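Long-range contacts in endoglucanase (Fervidobacterium pennivorans DSM 9078, PDB 6KDD), which is a family 5 glycosyl hydrolase that probably cleaves beta-glucosidic bonds in cellulose or related glucans: residues A[22-27]-A[290-295]; A[56-61]-A[96-101]; A[100-105]-A[140-145]. One frame throughout, in Å; residues are numbered along the deposited sequence.

All three contacts are buried, and all belong to one closed parallel barrel of eight strands. Contact 1 joins the first strand to the last. Contact 2 joins the second to the third. Contact 3 starts on the same third strand and follows the loop beyond the fourth. Contact 2 is the most regular, with backbone bonds along the strands and aliphatic packing outside. Contacts 1 and 3 run past the strand ends, where amides, aromatic rings, glutamates and waters take over. Arg-59 ties the three together: it bonds to Asn-25 of contact 1 and forms a salt bridge with Glu-140 of contact 3. Contacts 2 and 3 share Ile-100 and Asn-101.

Contact 1 of 3, residues A[22-27]-A[290-295]; sequences KGVNIG and YAYWEF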
loop_
_atom_site.group_PDB
_atom_site.type_symbol
_atom_site.label_atom_id
_atom_site.label_comp_id
_atom_site.label_asym_id
_atom_site.label_seq_id
_atom_site.Cartn_x
_atom_site.Cartn_y
_atom_site.Cartn_z
ATOM N N LYS A 22 -6.836 10.468 -3.345
ATOM C CA LYS A 22 -5.904 10.861 -2.304
ATOM C C LYS A 22 -6.063 9.892 -1.128
ATOM O O LYS A 22 -7.149 9.823 -0.548
ATOM C CB LYS A 22 -6.262 12.264 -1.808
ATOM C CG LYS A 22 -6.380 13.356 -2.874
ATOM C CD LYS A 22 -6.627 14.707 -2.191
ATOM C CE LYS A 22 -6.754 15.901 -3.118
ATOM N NZ LYS A 22 -6.019 15.630 -4.376
ATOM N N GLY A 23 -4.977 9.190 -0.763
ATOM C CA GLY A 23 -5.118 8.086 0.174
ATOM C C GLY A 23 -4.063 8.110 1.265
ATOM O O GLY A 23 -3.036 8.807 1.123
ATOM N N VAL A 24 -4.320 7.314 2.327
ATOM C CA VAL A 24 -3.329 7.182 3.375
ATOM C C VAL A 24 -3.314 5.737 3.872
ATOM O O VAL A 24 -4.336 5.079 4.009
ATOM C CB VAL A 24 -3.534 8.203 4.510
ATOM C CG1 VAL A 24 -4.860 8.002 5.243
ATOM C CG2 VAL A 24 -2.359 8.248 5.484
ATOM N N ASN A 25 -2.114 5.249 4.169
ATOM C CA ASN A 25 -2.004 3.944 4.787
ATOM C C ASN A 25 -2.272 4.053 6.288
ATOM O O ASN A 25 -1.697 4.927 6.935
ATOM C CB ASN A 25 -0.581 3.438 4.563
ATOM C CG ASN A 25 -0.393 2.891 3.169
ATOM O OD1 ASN A 25 -0.602 1.696 2.938
ATOM N ND2 ASN A 25 0.150 3.724 2.285
ATOM N N ILE A 26 -3.009 3.087 6.854
ATOM C CA ILE A 26 -3.005 2.973 8.316
ATOM C C ILE A 26 -1.967 1.932 8.695
ATOM O O ILE A 26 -2.307 0.755 8.742
ATOM C CB ILE A 26 -4.381 2.514 8.853
ATOM C CG1 ILE A 26 -5.556 3.209 8.156
ATOM C CG2 ILE A 26 -4.425 2.576 10.390
ATOM C CD1 ILE A 26 -5.462 4.690 8.160
ATOM N N GLY A 27 -0.720 2.368 8.920
ATOM C CA GLY A 27 0.380 1.442 9.118
ATOM C C GLY A 27 0.733 1.277 10.602
ATOM O O GLY A 27 0.216 2.019 11.485
ATOM N N TYR A 290 -2.765 7.670 -5.083
ATOM C CA TYR A 290 -1.671 7.486 -4.141
ATOM C C TYR A 290 -2.176 7.199 -2.732
ATOM O O TYR A 290 -3.280 7.578 -2.389
ATOM C CB TYR A 290 -0.793 8.740 -4.099
ATOM C CG TYR A 290 -1.412 10.052 -3.677
ATOM C CD1 TYR A 290 -1.493 10.436 -2.338
ATOM C CD2 TYR A 290 -1.871 10.950 -4.638
ATOM C CE1 TYR A 290 -2.047 11.648 -1.961
ATOM C CE2 TYR A 290 -2.408 12.188 -4.267
ATOM C CZ TYR A 290 -2.474 12.552 -2.934
ATOM O OH TYR A 290 -2.996 13.783 -2.547
ATOM N N ALA A 291 -1.288 6.631 -1.918
ATOM C CA ALA A 291 -1.533 6.458 -0.492
ATOM C C ALA A 291 -0.240 6.739 0.260
ATOM O O ALA A 291 0.786 6.060 0.095
ATOM C CB ALA A 291 -2.085 5.093 -0.169
ATOM N N TYR A 292 -0.314 7.783 1.080
ATOM C CA TYR A 292 0.823 8.212 1.858
ATOM C C TYR A 292 1.180 7.153 2.908
ATOM O O TYR A 292 0.283 6.573 3.518
ATOM C CB TYR A 292 0.507 9.557 2.504
ATOM C CG TYR A 292 1.629 10.026 3.398
ATOM C CD1 TYR A 292 2.827 10.478 2.839
ATOM C CD2 TYR A 292 1.515 9.973 4.786
ATOM C CE1 TYR A 292 3.894 10.849 3.653
ATOM C CE2 TYR A 292 2.552 10.413 5.608
ATOM C CZ TYR A 292 3.747 10.815 5.030
ATOM O OH TYR A 292 4.790 11.198 5.815
ATOM N N TRP A 293 2.486 6.964 3.156
ATOM C CA TRP A 293 2.958 6.139 4.275
ATOM C C TRP A 293 3.537 7.045 5.356
ATOM O O TRP A 293 4.590 7.632 5.124
ATOM C CB TRP A 293 4.067 5.163 3.833
ATOM C CG TRP A 293 4.455 4.234 4.954
ATOM C CD1 TRP A 293 5.484 4.379 5.856
ATOM C CD2 TRP A 293 3.778 3.011 5.305
ATOM N NE1 TRP A 293 5.510 3.293 6.712
ATOM C CE2 TRP A 293 4.490 2.434 6.390
ATOM C CE3 TRP A 293 2.671 2.322 4.774
ATOM C CZ2 TRP A 293 4.064 1.250 7.010
ATOM C CZ3 TRP A 293 2.286 1.121 5.349
ATOM C CH2 TRP A 293 2.952 0.614 6.478
ATOM N N GLU A 294 2.895 7.171 6.533
ATOM C CA GLU A 294 1.602 6.575 6.878
ATOM C C GLU A 294 0.879 7.533 7.828
ATOM O O GLU A 294 1.363 8.660 8.058
ATOM C CB GLU A 294 1.733 5.143 7.417
ATOM C CG GLU A 294 3.002 4.898 8.231
ATOM C CD GLU A 294 3.156 5.654 9.538
ATOM O OE1 GLU A 294 2.132 6.120 10.119
ATOM O OE2 GLU A 294 4.311 5.770 9.989
ATOM N N PHE A 295 -0.289 7.114 8.346
ATOM C CA PHE A 295 -1.208 8.015 9.032
ATOM C C PHE A 295 -0.640 8.574 10.340
ATOM O O PHE A 295 -0.568 9.802 10.474
ATOM C CB PHE A 295 -2.538 7.307 9.288
ATOM C CG PHE A 295 -3.505 8.046 10.186
ATOM C CD1 PHE A 295 -4.002 9.299 9.807
ATOM C CD2 PHE A 295 -3.999 7.446 11.346
ATOM C CE1 PHE A 295 -4.927 9.958 10.612
ATOM C CE2 PHE A 295 -4.892 8.117 12.169
ATOM C CZ PHE A 295 -5.351 9.378 11.804
HETATM O O HOH W 1 -0.300 4.595 10.509
#
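Asn-25 meets Tyr-292 with backbone and side chain together. Its N donates to Tyr-292 O at 2.8 Å, almost straight at 173°. Its ND2 reaches the same Tyr-292 O at 3.1 Å, from above that carbonyl's plane, while the oxygen lies in the amide plane. Two donors thus grip one buried carbonyl. With CG opposite the carbonyl carbon (chi1 -79°), the side chain crosses the Trp-293 indole at about a right angle. Asn-25 CB is 3.4 Å from Trp-293 CE3, and OD1 sits at the indole edge, in its plane. The amide is also held by Arg-59 NH1 at OD1 and by Gly-259 O at ND2. A leucine here would probably leave Arg-59 NH1 without this acceptor and Tyr-292 O with one donor fewer.

The two strands are the first and last of the TIM barrel, so this contact closes it. Tyr-292 N donates to Gly-23 O at 2.9 Å. Further on, Phe-295 N donates to Asn-25 O at 3.0 Å, a bent bond. The peptide before Glu-294 is cis and turns the chain, with Glu-294 CG over one Trp-293 face. Bound glycerol and Tris lie about 4 Å from the Trp-293 side chain, consistent with a pocket. A water links Gly-27 N to Glu-294 OE1, which Ala-297 N also holds. Lys-22 CA lies over the Tyr-290 ring face.

Contact 2 of 3, residues A[56-61]-A[96-101]; sequences DSVRIP and LTVIIN
Val-58 is bonded to strand 97-101 through both its backbone polar atoms. Its N donates to Thr-97 O at 2.9 Å, and its O accepts from Ile-99 N at 3.0 Å. The pattern continues both ways. Thr-97 N donates to Asp-56 O, and Ile-60 N donates to Ile-99 O at 2.7 Å. Weaker CA-H...O contacts fill the intervals, such as Ser-57 CA to Thr-97 O at 3.2 Å. The strand axes are only 15° apart.

Apolar contacts lie on the face that carries Val-58, Ile-60, Val-98 and Ile-100. Val-58 CG2 runs alongside Val-98 CG2 at 4.1 Å. The other branch, Val-58 CG1, meets Leu-96 CD1 at 4.0 Å, with the side chains crossing at about a right angle. Val-98 CG1 touches Ile-60 CG1. Helix 78-93, the crossover of this beta-alpha-beta unit, covers this outer face of the TIM barrel with Val-88, Ala-91 and Leu-92, and helix 45-53 adds Phe-47 and Ile-50 against Val-58.

Polar groups gather on the other side, toward the barrel interior. Ser-57 OG bonds to Ile-20 O, and Thr-97 OG1 to Ile-19 O. Arg-59 is extended from CG to NE, which carries its guanidinium along the barrel interior to Asn-101. Asn-101 ND2 lies over one guanidinium face, 3.3 Å from Arg-59 NH2, with the two planes 82° apart. Both atoms are donors, so this is packing and not a bond. Asn-101 OD1 accepts from Ile-62 N, which probably sets the amide's rotation with ND2 turned to the arginine, and the guanidinium forms salt bridges with Glu-140 at NE and Glu-260 at NH1.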
loop_
_atom_site.group_PDB
_atom_site.type_symbol
_atom_site.label_atom_id
_atom_site.label_comp_id
_atom_site.label_asym_id
_atom_site.label_seq_id
_atom_site.Cartn_x
_atom_site.Cartn_y
_atom_site.Cartn_z
ATOM N N ASP A 56 -9.704 10.541 0.101
ATOM C CA ASP A 56 -10.658 9.684 -0.591
ATOM C C ASP A 56 -10.605 8.233 -0.129
ATOM O O ASP A 56 -11.591 7.494 -0.266
ATOM C CB ASP A 56 -10.367 9.670 -2.092
ATOM C CG ASP A 56 -10.434 11.094 -2.608
ATOM O OD1 ASP A 56 -11.447 11.721 -2.312
ATOM O OD2 ASP A 56 -9.442 11.569 -3.248
ATOM N N SER A 57 -9.427 7.792 0.339
ATOM C CA SER A 57 -9.230 6.356 0.504
ATOM C C SER A 57 -8.265 6.039 1.648
ATOM O O SER A 57 -7.438 6.868 2.067
ATOM C CB SER A 57 -8.718 5.744 -0.784
ATOM O OG SER A 57 -7.438 6.316 -1.093
ATOM N N VAL A 58 -8.362 4.783 2.127
ATOM C CA VAL A 58 -7.399 4.258 3.093
ATOM C C VAL A 58 -6.907 2.901 2.622
ATOM O O VAL A 58 -7.645 2.093 2.038
ATOM C CB VAL A 58 -8.041 4.108 4.494
ATOM C CG1 VAL A 58 -8.188 5.446 5.233
ATOM C CG2 VAL A 58 -9.338 3.296 4.467
ATOM N N ARG A 59 -5.634 2.641 2.912
ATOM C CA ARG A 59 -5.067 1.346 2.588
ATOM C C ARG A 59 -4.701 0.696 3.917
ATOM O O ARG A 59 -4.144 1.342 4.819
ATOM C CB ARG A 59 -3.801 1.493 1.725
ATOM C CG ARG A 59 -3.087 0.157 1.497
ATOM C CD ARG A 59 -2.010 0.302 0.426
ATOM N NE ARG A 59 -1.240 -0.927 0.131
ATOM C CZ ARG A 59 -0.023 -1.249 0.573
ATOM N NH1 ARG A 59 0.590 -0.495 1.470
ATOM N NH2 ARG A 59 0.585 -2.358 0.121
ATOM N N ILE A 60 -5.104 -0.562 4.070
ATOM C CA ILE A 60 -5.031 -1.232 5.365
ATOM C C ILE A 60 -4.125 -2.444 5.220
ATOM O O ILE A 60 -4.562 -3.498 4.770
ATOM C CB ILE A 60 -6.414 -1.670 5.886
ATOM C CG1 ILE A 60 -7.462 -0.542 5.838
ATOM C CG2 ILE A 60 -6.302 -2.268 7.317
ATOM C CD1 ILE A 60 -7.170 0.536 6.844
ATOM N N PRO A 61 -2.844 -2.331 5.595
ATOM C CA PRO A 61 -1.963 -3.493 5.650
ATOM C C PRO A 61 -2.402 -4.502 6.695
ATOM O O PRO A 61 -2.709 -4.142 7.848
ATOM C CB PRO A 61 -0.630 -2.907 6.131
ATOM C CG PRO A 61 -0.717 -1.425 5.669
ATOM C CD PRO A 61 -2.174 -1.065 5.898
ATOM N N LEU A 96 -15.162 6.199 2.627
ATOM C CA LEU A 96 -13.799 6.086 2.106
ATOM C C LEU A 96 -13.723 4.830 1.249
ATOM O O LEU A 96 -14.401 3.851 1.528
ATOM C CB LEU A 96 -12.810 5.947 3.288
ATOM C CG LEU A 96 -12.602 7.190 4.153
ATOM C CD1 LEU A 96 -11.911 6.778 5.476
ATOM C CD2 LEU A 96 -11.718 8.211 3.421
ATOM N N THR A 97 -12.965 4.896 0.147
ATOM C CA THR A 97 -12.530 3.716 -0.564
ATOM C C THR A 97 -11.527 2.969 0.318
ATOM O O THR A 97 -10.735 3.584 1.046
ATOM C CB THR A 97 -11.911 4.109 -1.912
ATOM O OG1 THR A 97 -12.905 4.805 -2.689
ATOM C CG2 THR A 97 -11.312 2.920 -2.643
ATOM N N VAL A 98 -11.621 1.649 0.305
ATOM C CA VAL A 98 -10.811 0.838 1.214
ATOM C C VAL A 98 -10.036 -0.201 0.411
ATOM O O VAL A 98 -10.610 -0.940 -0.385
ATOM C CB VAL A 98 -11.628 0.132 2.315
ATOM C CG1 VAL A 98 -10.693 -0.627 3.260
ATOM C CG2 VAL A 98 -12.496 1.077 3.093
ATOM N N ILE A 99 -8.740 -0.289 0.678
ATOM C CA ILE A 99 -7.911 -1.321 0.099
ATOM C C ILE A 99 -7.398 -2.185 1.246
ATOM O O ILE A 99 -6.764 -1.672 2.188
ATOM C CB ILE A 99 -6.725 -0.721 -0.675
ATOM C CG1 ILE A 99 -7.211 0.129 -1.844
ATOM C CG2 ILE A 99 -5.801 -1.877 -1.094
ATOM C CD1 ILE A 99 -6.296 1.279 -2.241
ATOM N N ILE A 100 -7.677 -3.487 1.140
ATOM C CA ILE A 100 -7.111 -4.454 2.071
ATOM C C ILE A 100 -6.123 -5.340 1.307
ATOM O O ILE A 100 -6.360 -5.737 0.156
ATOM C CB ILE A 100 -8.198 -5.297 2.776
ATOM C CG1 ILE A 100 -9.114 -6.021 1.778
ATOM C CG2 ILE A 100 -9.010 -4.425 3.738
ATOM C CD1 ILE A 100 -9.961 -7.113 2.440
ATOM N N ASN A 101 -5.028 -5.680 1.987
ATOM C CA ASN A 101 -4.019 -6.504 1.350
ATOM C C ASN A 101 -3.686 -7.710 2.230
ATOM O O ASN A 101 -4.302 -7.943 3.280
ATOM C CB ASN A 101 -2.771 -5.675 1.015
ATOM C CG ASN A 101 -1.944 -5.353 2.241
ATOM O OD1 ASN A 101 -2.101 -5.963 3.304
ATOM N ND2 ASN A 101 -1.045 -4.389 2.092
#

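Contact 3 of 3, residues A[100-105]-A[140-145]; sequences INTHHF and EIYNEP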
loop_
_atom_site.group_PDB
_atom_site.type_symbol
_atom_site.label_atom_id
_atom_site.label_comp_id
_atom_site.label_asym_id
_atom_site.label_seq_id
_atom_site.Cartn_x
_atom_site.Cartn_y
_atom_site.Cartn_z
ATOM N N ILE A 100 -7.677 -3.487 1.140
ATOM C CA ILE A 100 -7.111 -4.454 2.071
ATOM C C ILE A 100 -6.123 -5.340 1.307
ATOM O O ILE A 100 -6.360 -5.737 0.156
ATOM C CB ILE A 100 -8.198 -5.297 2.776
ATOM C CG1 ILE A 100 -9.114 -6.021 1.778
ATOM C CG2 ILE A 100 -9.010 -4.425 3.738
ATOM C CD1 ILE A 100 -9.961 -7.113 2.440
ATOM N N ASN A 101 -5.028 -5.680 1.987
ATOM C CA ASN A 101 -4.019 -6.504 1.350
ATOM C C ASN A 101 -3.686 -7.710 2.230
ATOM O O ASN A 101 -4.302 -7.943 3.280
ATOM C CB ASN A 101 -2.771 -5.675 1.015
ATOM C CG ASN A 101 -1.944 -5.353 2.241
ATOM O OD1 ASN A 101 -2.101 -5.963 3.304
ATOM N ND2 ASN A 101 -1.045 -4.389 2.092
ATOM N N THR A 102 -2.659 -8.461 1.785
ATOM C CA THR A 102 -1.880 -9.304 2.669
ATOM C C THR A 102 -0.469 -8.692 2.725
ATOM O O THR A 102 0.036 -8.218 1.715
ATOM C CB THR A 102 -1.870 -10.768 2.175
ATOM O OG1 THR A 102 -3.222 -11.228 2.241
ATOM C CG2 THR A 102 -0.976 -11.677 2.996
ATOM N N HIS A 103 0.148 -8.704 3.906
ATOM C CA HIS A 103 1.356 -7.934 4.154
ATOM C C HIS A 103 2.225 -8.688 5.154
ATOM O O HIS A 103 1.707 -9.263 6.112
ATOM C CB HIS A 103 0.878 -6.608 4.799
ATOM C CG HIS A 103 1.698 -5.376 4.581
ATOM N ND1 HIS A 103 2.908 -5.152 5.243
ATOM C CD2 HIS A 103 1.422 -4.236 3.919
ATOM C CE1 HIS A 103 3.344 -3.925 4.977
ATOM N NE2 HIS A 103 2.460 -3.355 4.157
ATOM N N HIS A 104 3.551 -8.618 4.994
ATOM C CA HIS A 104 4.492 -9.217 5.946
ATOM C C HIS A 104 4.235 -10.718 6.135
ATOM O O HIS A 104 4.257 -11.207 7.274
ATOM C CB HIS A 104 4.591 -8.472 7.295
ATOM C CG HIS A 104 5.185 -7.101 7.148
ATOM N ND1 HIS A 104 4.818 -6.009 7.945
ATOM C CD2 HIS A 104 6.082 -6.620 6.253
ATOM C CE1 HIS A 104 5.510 -4.929 7.570
ATOM N NE2 HIS A 104 6.263 -5.279 6.520
ATOM N N PHE A 105 4.069 -11.437 5.006
ATOM C CA PHE A 105 3.961 -12.897 5.043
ATOM C C PHE A 105 5.391 -13.442 4.966
ATOM O O PHE A 105 5.880 -13.700 3.871
ATOM C CB PHE A 105 3.102 -13.395 3.871
ATOM C CG PHE A 105 2.719 -14.864 3.942
ATOM C CD1 PHE A 105 3.311 -15.708 4.874
ATOM C CD2 PHE A 105 1.761 -15.390 3.082
ATOM C CE1 PHE A 105 2.953 -17.051 4.950
ATOM C CE2 PHE A 105 1.408 -16.736 3.139
ATOM C CZ PHE A 105 2.016 -17.556 4.072
ATOM N N GLU A 140 -5.832 -6.340 -2.491
ATOM C CA GLU A 140 -4.470 -6.184 -2.992
ATOM C C GLU A 140 -3.734 -7.466 -2.621
ATOM O O GLU A 140 -3.587 -7.806 -1.455
ATOM C CB GLU A 140 -3.820 -4.907 -2.433
ATOM C CG GLU A 140 -2.320 -4.826 -2.762
ATOM C CD GLU A 140 -1.630 -3.644 -2.086
ATOM O OE1 GLU A 140 -2.253 -3.020 -1.188
ATOM O OE2 GLU A 140 -0.465 -3.329 -2.470
ATOM N N ILE A 141 -3.337 -8.244 -3.633
ATOM C CA ILE A 141 -2.923 -9.617 -3.338
ATOM C C ILE A 141 -1.771 -9.678 -2.334
ATOM O O ILE A 141 -1.812 -10.422 -1.352
ATOM C CB ILE A 141 -2.568 -10.349 -4.654
ATOM C CG1 ILE A 141 -3.852 -10.533 -5.471
ATOM C CG2 ILE A 141 -1.882 -11.678 -4.333
ATOM C CD1 ILE A 141 -3.671 -11.231 -6.802
ATOM N N TYR A 142 -0.673 -8.968 -2.628
ATOM C CA TYR A 142 0.435 -9.061 -1.692
ATOM C C TYR A 142 1.284 -7.781 -1.751
ATOM O O TYR A 142 1.538 -7.289 -2.824
ATOM C CB TYR A 142 1.303 -10.284 -2.013
ATOM C CG TYR A 142 2.309 -10.482 -0.924
ATOM C CD1 TYR A 142 1.874 -10.755 0.361
ATOM C CD2 TYR A 142 3.659 -10.241 -1.130
ATOM C CE1 TYR A 142 2.760 -10.846 1.413
ATOM C CE2 TYR A 142 4.571 -10.401 -0.097
ATOM C CZ TYR A 142 4.113 -10.665 1.172
ATOM O OH TYR A 142 4.963 -10.814 2.219
ATOM N N ASN A 143 1.679 -7.277 -0.584
ATOM C CA ASN A 143 2.520 -6.093 -0.406
ATOM C C ASN A 143 3.981 -6.444 -0.743
ATOM O O ASN A 143 4.521 -7.367 -0.170
ATOM C CB ASN A 143 2.462 -5.612 1.056
ATOM C CG ASN A 143 3.379 -4.430 1.327
ATOM O OD1 ASN A 143 4.389 -4.567 2.029
ATOM N ND2 ASN A 143 3.066 -3.292 0.746
ATOM N N GLU A 144 4.582 -5.720 -1.694
ATOM C CA GLU A 144 6.040 -5.702 -1.876
ATOM C C GLU A 144 6.610 -7.118 -1.974
ATOM O O GLU A 144 7.365 -7.554 -1.115
ATOM C CB GLU A 144 6.697 -4.964 -0.703
ATOM C CG GLU A 144 6.427 -3.479 -0.794
ATOM C CD GLU A 144 7.160 -2.699 0.295
ATOM O OE1 GLU A 144 7.949 -3.287 1.026
ATOM O OE2 GLU A 144 6.971 -1.500 0.342
ATOM N N PRO A 145 6.291 -7.868 -3.043
ATOM C CA PRO A 145 7.027 -9.108 -3.347
ATOM C C PRO A 145 8.519 -8.772 -3.470
ATOM O O PRO A 145 8.889 -7.753 -4.033
ATOM C CB PRO A 145 6.468 -9.503 -4.734
ATOM C CG PRO A 145 5.107 -8.806 -4.835
ATOM C CD PRO A 145 5.299 -7.497 -4.074
HETATM O O HOH W 2 4.977 -7.480 2.901
#
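Ile-100 O accepts from Glu-140 N at 2.8 Å, a bent bond at 133°. Thr-102 N to Glu-140 O is a weak bond at 3.4 Å. Further on, Asn-143 N donates to Thr-102 O at 3.0 Å, tying the two chain segments together at the C-terminal side of the barrel. Asn-143, Glu-144 and Pro-145 match the Asn-Glu-Pro motif that carries the acid/base in family 5 enzymes, which is consistent with an active-site position.

Among the side chains, Asn-143 lays its amide flat on the His-103 ring, with the planes 7° apart. CG opposite the backbone N (chi1 177°) extends the amide over that face. Asn-143 OD1 is 3.1 Å from His-103 NE2 but stands above the ring, so the pair is stacked and not hydrogen-bonded. Asn-143 CB makes a CH-pi contact with the same ring. Tyr-142 OH accepts from Phe-105 N at 3.0 Å, just before helix 106-110. Phe-105 CB packs on Tyr-142 CE1 at 3.6 Å. Glu-140 OE1, already held by Arg-59, touches Asn-101 CB.

A water joins His-104 N to Asn-143 OD1, and Asn-143 ND2 bonds to Glu-260 OE2. The stack on His-103 and these bonds would together hold the rotation of the Asn-143 amide.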